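Putative beta-glucosidase (Bifidobacterium adolescentis, PDB 5WAB) hydrolyses beta-glucosides as a glycoside hydrolase family 3 beta-glucosidase, and may also release terminal alpha-L-arabinopyranosyl units from ginsenosides. Local coordinates at residues A18-L29 / L249-I260; V240-N248 / R268-M277. All blocks are in the same frame, centred on the assembly; numbering follows the deposited sequence.

Contact 1: residues A18-L29 / L249-I260; sequences ASLTSGGDAWHL and LEMPPSYTDDQI
Ser22 and Asp257 make the polar centre of this contact. The hydroxyl OG of Ser22 donates to OD1 of Asp257 over 2.6 Å and takes that oxygen's syn lone pair. OG of Ser22 sits between its own backbone N and carbonyl carbon (chi1 68°), a torsion that points it at the carboxylate. On either side of Ser22 the backbones join. Glu250 N donates to Thr21 O (2.8 Å). Gly23 N reaches Glu250 O at 3.1 Å. Together they form a single beta bridge between Ser22 and Glu250.

Apolar groups fill in around the bridge. The sulfur SD of Met251 rests on CA of Gly23 at 3.5 Å. Its chain bends at chi2 and chi3, and CE ends beside the carbonyl oxygens of Asp25 and Ala26. A CB on Gly23 would run into this sulfur. The ring of Pro253 lies against the Gly23 and Asp25 carbonyls, with CB 3.2 Å from Gly23 O. Pro252, after a cis peptide bond, sets its CB against Ala26 CB. Leu249 CD2 meets Leu29 CD2 at 3.7 Å, one side chain lying nearly perpendicular to the other. Ala18 CB packs on Ile260 CG2.

Arg239 forms a salt bridge with Asp257 OD1, so this oxygen has two partners. Thr21 OG1 donates to Ala18 O, 2.5 Å away and one residue before the type I turn from Ser19 to Ser22. Further along, Asp25 OD1 accepts from Trp27 N, an Asx turn, and from His28 ND1 in the plane of the imidazole ring. These bonds shape the loop whose Asp25 and Ala26 carbonyls meet Met251 CE. The contact thus lays the N-terminal loop over the segment after helix 239-245, in the TIM-barrel-like N-terminal domain of a family 3 glycoside hydrolase.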
loop_
_atom_site.group_PDB
_atom_site.type_symbol
_atom_site.label_atom_id
_atom_site.label_comp_id
_atom_site.label_asym_id
_atom_site.label_seq_id
_atom_site.Cartn_x
_atom_site.Cartn_y
_atom_site.Cartn_z
ATOM N N ALA A 18 -12.649 -29.183 15.289
ATOM C CA ALA A 18 -12.489 -27.985 16.105
ATOM C C ALA A 18 -11.029 -27.588 16.254
ATOM O O ALA A 18 -10.724 -26.393 16.338
ATOM C CB ALA A 18 -13.125 -28.187 17.479
ATOM N N SER A 19 -10.109 -28.558 16.281
ATOM C CA SER A 19 -8.704 -28.195 16.428
ATOM C C SER A 19 -8.212 -27.407 15.223
ATOM O O SER A 19 -7.343 -26.541 15.363
ATOM C CB SER A 19 -7.832 -29.437 16.642
ATOM O OG SER A 19 -7.810 -30.270 15.499
ATOM N N LEU A 20 -8.764 -27.681 14.038
ATOM C CA LEU A 20 -8.331 -26.976 12.839
ATOM C C LEU A 20 -8.658 -25.489 12.883
ATOM O O LEU A 20 -8.067 -24.717 12.121
ATOM C CB LEU A 20 -8.978 -27.599 11.603
ATOM C CG LEU A 20 -8.508 -28.984 11.175
ATOM C CD1 LEU A 20 -9.256 -29.378 9.921
ATOM C CD2 LEU A 20 -7.008 -29.016 10.937
ATOM N N THR A 21 -9.578 -25.074 13.752
ATOM C CA THR A 21 -10.009 -23.686 13.816
ATOM C C THR A 21 -9.080 -22.815 14.658
ATOM O O THR A 21 -9.431 -21.663 14.958
ATOM C CB THR A 21 -11.447 -23.615 14.340
ATOM O OG1 THR A 21 -11.494 -24.052 15.702
ATOM C CG2 THR A 21 -12.334 -24.527 13.507
ATOM N N SER A 22 -7.918 -23.344 15.040
ATOM C CA SER A 22 -6.875 -22.581 15.712
ATOM C C SER A 22 -5.546 -23.267 15.439
ATOM O O SER A 22 -5.477 -24.493 15.345
ATOM C CB SER A 22 -7.120 -22.472 17.219
ATOM O OG SER A 22 -6.981 -23.735 17.837
ATOM N N GLY A 23 -4.494 -22.463 15.324
ATOM C CA GLY A 23 -3.202 -22.991 14.929
ATOM C C GLY A 23 -2.650 -23.998 15.919
ATOM O O GLY A 23 -3.093 -24.108 17.064
ATOM N N GLY A 24 -1.657 -24.755 15.448
ATOM C CA GLY A 24 -0.957 -25.669 16.336
ATOM C C GLY A 24 -0.148 -24.932 17.386
ATOM O O GLY A 24 -0.208 -25.257 18.575
ATOM N N ASP A 25 0.624 -23.937 16.964
ATOM C CA ASP A 25 1.242 -22.993 17.890
ATOM C C ASP A 25 1.113 -21.607 17.267
ATOM O O ASP A 25 0.326 -21.393 16.338
ATOM C CB ASP A 25 2.688 -23.400 18.219
ATOM C CG ASP A 25 3.619 -23.357 17.015
ATOM O OD1 ASP A 25 3.188 -22.972 15.911
ATOM O OD2 ASP A 25 4.801 -23.722 17.182
ATOM N N ALA A 26 1.896 -20.651 17.767
ATOM C CA ALA A 26 1.798 -19.274 17.296
ATOM C C ALA A 26 2.263 -19.094 15.856
ATOM O O ALA A 26 2.115 -17.993 15.316
ATOM C CB ALA A 26 2.608 -18.346 18.207
ATOM N N TRP A 27 2.832 -20.127 15.227
ATOM C CA TRP A 27 3.379 -19.965 13.886
ATOM C C TRP A 27 3.081 -21.138 12.963
ATOM O O TRP A 27 3.681 -21.220 11.882
ATOM C CB TRP A 27 4.886 -19.726 13.952
ATOM C CG TRP A 27 5.202 -18.487 14.704
ATOM C CD1 TRP A 27 4.958 -17.206 14.308
ATOM C CD2 TRP A 27 5.794 -18.403 16.002
ATOM N NE1 TRP A 27 5.373 -16.325 15.278
ATOM C CE2 TRP A 27 5.891 -17.037 16.328
ATOM C CE3 TRP A 27 6.258 -19.350 16.918
ATOM C CZ2 TRP A 27 6.434 -16.595 17.532
ATOM C CZ3 TRP A 27 6.797 -18.912 18.112
ATOM C CH2 TRP A 27 6.881 -17.546 18.409
ATOM N N HIS A 28 2.187 -22.042 13.353
ATOM C CA HIS A 28 1.844 -23.196 12.541
ATOM C C HIS A 28 0.339 -23.396 12.546
ATOM O O HIS A 28 -0.332 -23.157 13.552
ATOM C CB HIS A 28 2.528 -24.473 13.038
ATOM C CG HIS A 28 4.020 -24.432 12.945
ATOM N ND1 HIS A 28 4.808 -23.753 13.848
ATOM C CD2 HIS A 28 4.866 -24.968 12.034
ATOM C CE1 HIS A 28 6.077 -23.889 13.509
ATOM N NE2 HIS A 28 6.140 -24.623 12.412
ATOM N N LEU A 29 -0.179 -23.852 11.411
ATOM C CA LEU A 29 -1.547 -24.323 11.347
ATOM C C LEU A 29 -1.699 -25.563 12.234
ATOM O O LEU A 29 -0.717 -26.159 12.686
ATOM C CB LEU A 29 -1.923 -24.639 9.901
ATOM C CG LEU A 29 -1.706 -23.537 8.859
ATOM C CD1 LEU A 29 -1.983 -24.072 7.457
ATOM C CD2 LEU A 29 -2.568 -22.322 9.144
ATOM N N LEU A 249 -9.778 -19.346 11.602
ATOM C CA LEU A 249 -8.556 -19.713 12.309
ATOM C C LEU A 249 -8.238 -18.696 13.394
ATOM O O LEU A 249 -8.042 -17.510 13.102
ATOM C CB LEU A 249 -7.389 -19.821 11.323
ATOM C CG LEU A 249 -6.033 -20.300 11.842
ATOM C CD1 LEU A 249 -6.059 -21.772 12.235
ATOM C CD2 LEU A 249 -4.958 -20.033 10.801
ATOM N N GLU A 250 -8.127 -19.174 14.633
ATOM C CA GLU A 250 -7.624 -18.365 15.735
ATOM C C GLU A 250 -6.107 -18.472 15.773
ATOM O O GLU A 250 -5.557 -19.579 15.761
ATOM C CB GLU A 250 -8.201 -18.820 17.077
ATOM C CG GLU A 250 -7.666 -18.022 18.268
ATOM C CD GLU A 250 -7.666 -18.800 19.583
ATOM O OE1 GLU A 250 -7.502 -20.036 19.553
ATOM O OE2 GLU A 250 -7.824 -18.170 20.652
ATOM N N MET A 251 -5.434 -17.320 15.804
ATOM C CA MET A 251 -3.988 -17.264 15.939
ATOM C C MET A 251 -3.639 -16.146 16.918
ATOM O O MET A 251 -4.208 -15.044 16.823
ATOM C CB MET A 251 -3.303 -17.028 14.591
ATOM C CG MET A 251 -3.467 -18.169 13.604
ATOM S SD MET A 251 -2.592 -19.675 14.049
ATOM C CE MET A 251 -0.884 -19.142 13.929
ATOM N N PRO A 252 -2.752 -16.398 17.887
ATOM C CA PRO A 252 -2.191 -17.721 18.158
ATOM C C PRO A 252 -3.203 -18.544 18.940
ATOM O O PRO A 252 -4.183 -17.973 19.420
ATOM C CB PRO A 252 -0.945 -17.406 18.989
ATOM C CG PRO A 252 -1.323 -16.180 19.741
ATOM C CD PRO A 252 -2.208 -15.378 18.803
ATOM N N PRO A 253 -3.004 -19.855 19.032
ATOM C CA PRO A 253 -3.952 -20.683 19.786
ATOM C C PRO A 253 -3.932 -20.336 21.268
ATOM O O PRO A 253 -2.883 -20.341 21.915
ATOM C CB PRO A 253 -3.455 -22.111 19.533
ATOM C CG PRO A 253 -2.004 -21.945 19.201
ATOM C CD PRO A 253 -1.920 -20.656 18.443
ATOM N N SER A 254 -5.109 -20.036 21.803
ATOM C CA SER A 254 -5.293 -19.864 23.235
ATOM C C SER A 254 -5.601 -21.178 23.936
ATOM O O SER A 254 -5.882 -21.178 25.141
ATOM C CB SER A 254 -6.402 -18.844 23.495
ATOM O OG SER A 254 -7.600 -19.231 22.848
ATOM N N TYR A 255 -5.540 -22.293 23.207
ATOM C CA TYR A 255 -5.856 -23.622 23.731
ATOM C C TYR A 255 -7.275 -23.653 24.299
ATOM O O TYR A 255 -7.517 -24.074 25.432
ATOM C CB TYR A 255 -4.809 -24.070 24.755
ATOM C CG TYR A 255 -3.448 -24.241 24.113
ATOM C CD1 TYR A 255 -2.577 -23.167 23.981
ATOM C CD2 TYR A 255 -3.054 -25.466 23.597
ATOM C CE1 TYR A 255 -1.341 -23.319 23.375
ATOM C CE2 TYR A 255 -1.825 -25.625 22.984
ATOM C CZ TYR A 255 -0.973 -24.550 22.877
ATOM O OH TYR A 255 0.253 -24.708 22.269
ATOM N N THR A 256 -8.230 -23.223 23.465
ATOM C CA THR A 256 -9.639 -23.145 23.824
ATOM C C THR A 256 -10.506 -23.803 22.760
ATOM O O THR A 256 -11.672 -23.431 22.585
ATOM C CB THR A 256 -10.088 -21.695 24.031
ATOM O OG1 THR A 256 -9.696 -20.898 22.905
ATOM C CG2 THR A 256 -9.498 -21.105 25.316
ATOM N N ASP A 257 -9.959 -24.789 22.040
ATOM C CA ASP A 257 -10.764 -25.505 21.056
ATOM C C ASP A 257 -11.904 -26.264 21.711
ATOM O O ASP A 257 -12.892 -26.571 21.038
ATOM C CB ASP A 257 -9.910 -26.476 20.246
ATOM C CG ASP A 257 -8.842 -25.784 19.449
ATOM O OD1 ASP A 257 -8.973 -24.563 19.210
ATOM O OD2 ASP A 257 -7.872 -26.465 19.059
ATOM N N ASP A 258 -11.783 -26.575 23.005
ATOM C CA ASP A 258 -12.860 -27.270 23.697
ATOM C C ASP A 258 -14.148 -26.457 23.655
ATOM O O ASP A 258 -15.246 -27.028 23.685
ATOM C CB ASP A 258 -12.440 -27.580 25.140
ATOM C CG ASP A 258 -12.142 -26.321 25.961
ATOM O OD1 ASP A 258 -11.486 -25.400 25.429
ATOM O OD2 ASP A 258 -12.537 -26.258 27.148
ATOM N N GLN A 259 -14.033 -25.128 23.559
ATOM C CA GLN A 259 -15.213 -24.280 23.434
ATOM C C GLN A 259 -15.927 -24.491 22.103
ATOM O O GLN A 259 -17.161 -24.409 22.046
ATOM C CB GLN A 259 -14.823 -22.809 23.608
ATOM C CG GLN A 259 -14.170 -22.510 24.944
ATOM C CD GLN A 259 -13.702 -21.069 25.072
ATOM O OE1 GLN A 259 -14.047 -20.211 24.256
ATOM N NE2 GLN A 259 -12.915 -20.796 26.108
ATOM N N ILE A 260 -15.182 -24.763 21.029
ATOM C CA ILE A 260 -15.828 -25.080 19.759
ATOM C C ILE A 260 -16.552 -26.415 19.854
ATOM O O ILE A 260 -17.669 -26.568 19.344
ATOM C CB ILE A 260 -14.802 -25.074 18.609
ATOM C CG1 ILE A 260 -14.034 -23.750 18.574
ATOM C CG2 ILE A 260 -15.493 -25.373 17.271
ATOM C CD1 ILE A 260 -14.914 -22.520 18.344
#

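Contact 2: residues V240-N248 / R268-M277; sequences VASLNAGLN and RIQPEQLDRM
Leu243 of helix 240-245 packs against Ile269 and Met277 of the segment leading into and forming helix 271-277. The two short helix segments cross at 78°, with axes 9.9 Å apart, in the TIM-barrel-like N-terminal domain of this family 3 enzyme.

The apolar core centres on Leu243. Its CG stands anti to the backbone N (chi1 -165°), and the two methyls part from there. CD2 meets Ile269 CD1 at 3.5 Å, while CD1 lies beside Met277 CB. The Leu243 and Met277 side chains run alongside each other in opposite senses. Val240 CG1 extends the core onto Ile269 CG1 at 3.7 Å.

Three side-chain amides bond to main-chain carbonyls across the contact. Gln273 NE2 donates to Leu243 O at 3.0 Å. That carbonyl also accepts from Gly246 N in the Schellman motif ending the helix. Asn244 ND2 reaches Arg268 O at 3.0 Å, close to the plane of its own amide. The other end of this amide is used too: a water donates to Asn244 OD1 and accepts from Gln270 N at the N-cap position.

The third amide is that of Asn248, whose side chain lies across that of Met277. Asn248 ND2 meets Met277 O at 3.0 Å, in the carbonyl plane on a lone pair. Its OD1 is held by Val229 N of strand 228-230, which fixes the amide's rotation. A leucine here would probably leave both Met277 O and Val229 N without their side-chain partner. Met277 SD also comes close to this amide, 3.4 Å from Asn248 ND2.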
loop_
_atom_site.group_PDB
_atom_site.type_symbol
_atom_site.label_atom_id
_atom_site.label_comp_id
_atom_site.label_asym_id
_atom_site.label_seq_id
_atom_site.Cartn_x
_atom_site.Cartn_y
_atom_site.Cartn_z
ATOM N N VAL A 240 -16.509 -18.863 20.000
ATOM C CA VAL A 240 -17.748 -19.250 19.336
ATOM C C VAL A 240 -18.242 -18.130 18.431
ATOM O O VAL A 240 -18.629 -18.370 17.278
ATOM C CB VAL A 240 -18.813 -19.644 20.378
ATOM C CG1 VAL A 240 -20.106 -20.052 19.695
ATOM C CG2 VAL A 240 -18.297 -20.760 21.248
ATOM N N ALA A 241 -18.212 -16.888 18.921
ATOM C CA ALA A 241 -18.705 -15.769 18.123
ATOM C C ALA A 241 -17.875 -15.575 16.862
ATOM O O ALA A 241 -18.425 -15.328 15.782
ATOM C CB ALA A 241 -18.720 -14.492 18.960
ATOM N N SER A 242 -16.549 -15.698 16.975
ATOM C CA SER A 242 -15.690 -15.529 15.806
ATOM C C SER A 242 -15.960 -16.602 14.761
ATOM O O SER A 242 -16.047 -16.302 13.565
ATOM C CB SER A 242 -14.217 -15.545 16.220
ATOM O OG SER A 242 -13.905 -14.432 17.040
ATOM N N LEU A 243 -16.088 -17.860 15.189
ATOM C CA LEU A 243 -16.345 -18.930 14.236
ATOM C C LEU A 243 -17.667 -18.716 13.515
ATOM O O LEU A 243 -17.758 -18.912 12.296
ATOM C CB LEU A 243 -16.350 -20.284 14.941
ATOM C CG LEU A 243 -16.260 -21.452 13.957
ATOM C CD1 LEU A 243 -14.803 -21.844 13.717
ATOM C CD2 LEU A 243 -17.088 -22.631 14.414
ATOM N N ASN A 244 -18.706 -18.305 14.251
ATOM C CA ASN A 244 -20.000 -18.057 13.628
ATOM C C ASN A 244 -19.949 -16.864 12.690
ATOM O O ASN A 244 -20.710 -16.809 11.720
ATOM C CB ASN A 244 -21.071 -17.852 14.697
ATOM C CG ASN A 244 -21.538 -19.158 15.317
ATOM O OD1 ASN A 244 -21.455 -20.217 14.693
ATOM N ND2 ASN A 244 -22.030 -19.090 16.551
ATOM N N ALA A 245 -19.061 -15.908 12.947
ATOM C CA ALA A 245 -18.948 -14.758 12.062
ATOM C C ALA A 245 -18.251 -15.104 10.754
ATOM O O ALA A 245 -18.418 -14.378 9.769
ATOM C CB ALA A 245 -18.200 -13.622 12.764
ATOM N N GLY A 246 -17.478 -16.188 10.722
ATOM C CA GLY A 246 -16.775 -16.578 9.517
ATOM C C GLY A 246 -15.266 -16.595 9.653
ATOM O O GLY A 246 -14.546 -16.716 8.657
ATOM N N LEU A 247 -14.771 -16.498 10.884
ATOM C CA LEU A 247 -13.340 -16.591 11.153
ATOM C C LEU A 247 -12.938 -18.061 11.220
ATOM O O LEU A 247 -13.367 -18.791 12.121
ATOM C CB LEU A 247 -12.990 -15.885 12.457
ATOM C CG LEU A 247 -11.487 -15.745 12.676
ATOM C CD1 LEU A 247 -10.998 -14.400 12.135
ATOM C CD2 LEU A 247 -11.145 -15.924 14.143
ATOM N N ASN A 248 -12.123 -18.504 10.268
ATOM C CA ASN A 248 -11.734 -19.908 10.240
ATOM C C ASN A 248 -10.700 -20.254 11.301
ATOM O O ASN A 248 -10.728 -21.361 11.847
ATOM C CB ASN A 248 -11.188 -20.273 8.866
ATOM C CG ASN A 248 -12.176 -19.985 7.764
ATOM O OD1 ASN A 248 -12.400 -18.827 7.402
ATOM N ND2 ASN A 248 -12.788 -21.035 7.232
ATOM N N ARG A 268 -24.931 -23.969 19.732
ATOM C CA ARG A 268 -24.454 -22.607 19.507
ATOM C C ARG A 268 -23.715 -22.460 18.185
ATOM O O ARG A 268 -23.609 -21.343 17.672
ATOM C CB ARG A 268 -23.553 -22.155 20.650
ATOM C CG ARG A 268 -24.308 -21.762 21.897
ATOM C CD ARG A 268 -23.337 -21.424 22.999
ATOM N NE ARG A 268 -22.655 -22.619 23.482
ATOM C CZ ARG A 268 -21.475 -22.597 24.087
ATOM N NH1 ARG A 268 -20.846 -21.446 24.263
ATOM N NH2 ARG A 268 -20.917 -23.724 24.500
ATOM N N ILE A 269 -23.201 -23.557 17.635
ATOM C CA ILE A 269 -22.590 -23.583 16.314
ATOM C C ILE A 269 -23.315 -24.646 15.503
ATOM O O ILE A 269 -23.380 -25.809 15.919
ATOM C CB ILE A 269 -21.087 -23.891 16.384
ATOM C CG1 ILE A 269 -20.350 -22.832 17.207
ATOM C CG2 ILE A 269 -20.497 -23.979 14.989
ATOM C CD1 ILE A 269 -18.897 -23.141 17.407
ATOM N N GLN A 270 -23.878 -24.247 14.363
ATOM C CA GLN A 270 -24.485 -25.221 13.467
ATOM C C GLN A 270 -23.410 -26.156 12.921
ATOM O O GLN A 270 -22.297 -25.710 12.609
ATOM C CB GLN A 270 -25.225 -24.540 12.314
ATOM C CG GLN A 270 -26.318 -23.577 12.739
ATOM C CD GLN A 270 -27.471 -24.267 13.442
ATOM O OE1 GLN A 270 -28.070 -25.198 12.904
ATOM N NE2 GLN A 270 -27.782 -23.822 14.655
ATOM N N PRO A 271 -23.697 -27.458 12.824
ATOM C CA PRO A 271 -22.714 -28.395 12.253
ATOM C C PRO A 271 -22.240 -28.004 10.872
ATOM O O PRO A 271 -21.083 -28.269 10.522
ATOM C CB PRO A 271 -23.483 -29.724 12.229
ATOM C CG PRO A 271 -24.466 -29.594 13.345
ATOM C CD PRO A 271 -24.884 -28.147 13.353
ATOM N N GLU A 272 -23.100 -27.373 10.075
ATOM C CA GLU A 272 -22.684 -26.902 8.760
ATOM C C GLU A 272 -21.637 -25.797 8.874
ATOM O O GLU A 272 -20.713 -25.722 8.056
ATOM C CB GLU A 272 -23.895 -26.410 7.969
ATOM C CG GLU A 272 -24.917 -27.487 7.630
ATOM C CD GLU A 272 -25.823 -27.848 8.800
ATOM O OE1 GLU A 272 -25.738 -27.180 9.857
ATOM O OE2 GLU A 272 -26.624 -28.803 8.658
ATOM N N GLN A 273 -21.766 -24.927 9.881
ATOM C CA GLN A 273 -20.827 -23.816 10.013
ATOM C C GLN A 273 -19.437 -24.296 10.403
ATOM O O GLN A 273 -18.439 -23.831 9.842
ATOM C CB GLN A 273 -21.340 -22.796 11.031
ATOM C CG GLN A 273 -20.419 -21.598 11.221
ATOM C CD GLN A 273 -20.267 -20.758 9.958
ATOM O OE1 GLN A 273 -21.053 -20.869 9.015
ATOM N NE2 GLN A 273 -19.252 -19.912 9.939
ATOM N N LEU A 274 -19.347 -25.227 11.354
ATOM C CA LEU A 274 -18.043 -25.775 11.713
ATOM C C LEU A 274 -17.433 -26.547 10.550
ATOM O O LEU A 274 -16.223 -26.461 10.306
ATOM C CB LEU A 274 -18.165 -26.674 12.940
ATOM C CG LEU A 274 -16.862 -27.337 13.395
ATOM C CD1 LEU A 274 -15.769 -26.309 13.623
ATOM C CD2 LEU A 274 -17.098 -28.153 14.647
ATOM N N ASP A 275 -18.251 -27.319 9.829
ATOM C CA ASP A 275 -17.749 -28.034 8.661
ATOM C C ASP A 275 -17.210 -27.065 7.615
ATOM O O ASP A 275 -16.131 -27.288 7.060
ATOM C CB ASP A 275 -18.845 -28.927 8.081
ATOM C CG ASP A 275 -18.990 -30.237 8.843
ATOM O OD1 ASP A 275 -18.196 -30.466 9.777
ATOM O OD2 ASP A 275 -19.907 -31.027 8.530
ATOM N N ARG A 276 -17.930 -25.971 7.355
ATOM C CA ARG A 276 -17.456 -24.981 6.390
ATOM C C ARG A 276 -16.138 -24.364 6.843
ATOM O O ARG A 276 -15.180 -24.276 6.067
ATOM C CB ARG A 276 -18.517 -23.897 6.182
ATOM C CG ARG A 276 -19.597 -24.269 5.182
ATOM C CD ARG A 276 -20.627 -23.165 4.998
ATOM N NE ARG A 276 -21.365 -22.938 6.240
ATOM C CZ ARG A 276 -22.534 -22.308 6.329
ATOM N NH1 ARG A 276 -23.127 -21.835 5.239
ATOM N NH2 ARG A 276 -23.115 -22.152 7.512
ATOM N N MET A 277 -16.067 -23.953 8.111
ATOM C CA MET A 277 -14.860 -23.316 8.627
ATOM C C MET A 277 -13.673 -24.269 8.636
ATOM O O MET A 277 -12.568 -23.890 8.233
ATOM C CB MET A 277 -15.126 -22.775 10.031
ATOM C CG MET A 277 -16.065 -21.584 10.069
ATOM S SD MET A 277 -15.343 -20.129 9.262
ATOM C CE MET A 277 -16.104 -20.157 7.643
HETATM O O HOH W 1 -23.383 -21.537 13.141
#

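How the contacts relate
The two contacts adjoin in the N-terminal domain, their centres about 14 Å apart. Their segments alternate along the chain: 240-248 runs straight into 249-260, and helix 257-265 then leads on to 268-277. Thr21 is the main meeting point. Its CB lies 3.4 Å from Asn248 O, and its CG2 packs 3.7 Å from Leu243 CD1. Leu274 CD1 also touches this methyl and lies 3.8 Å from Ile260 CG2. The N-terminal turn of contact 1 therefore rests on the helix pair of contact 2. The centres of contacts 1 and 2 lie about 29 and 31 Å from the centre of the chain.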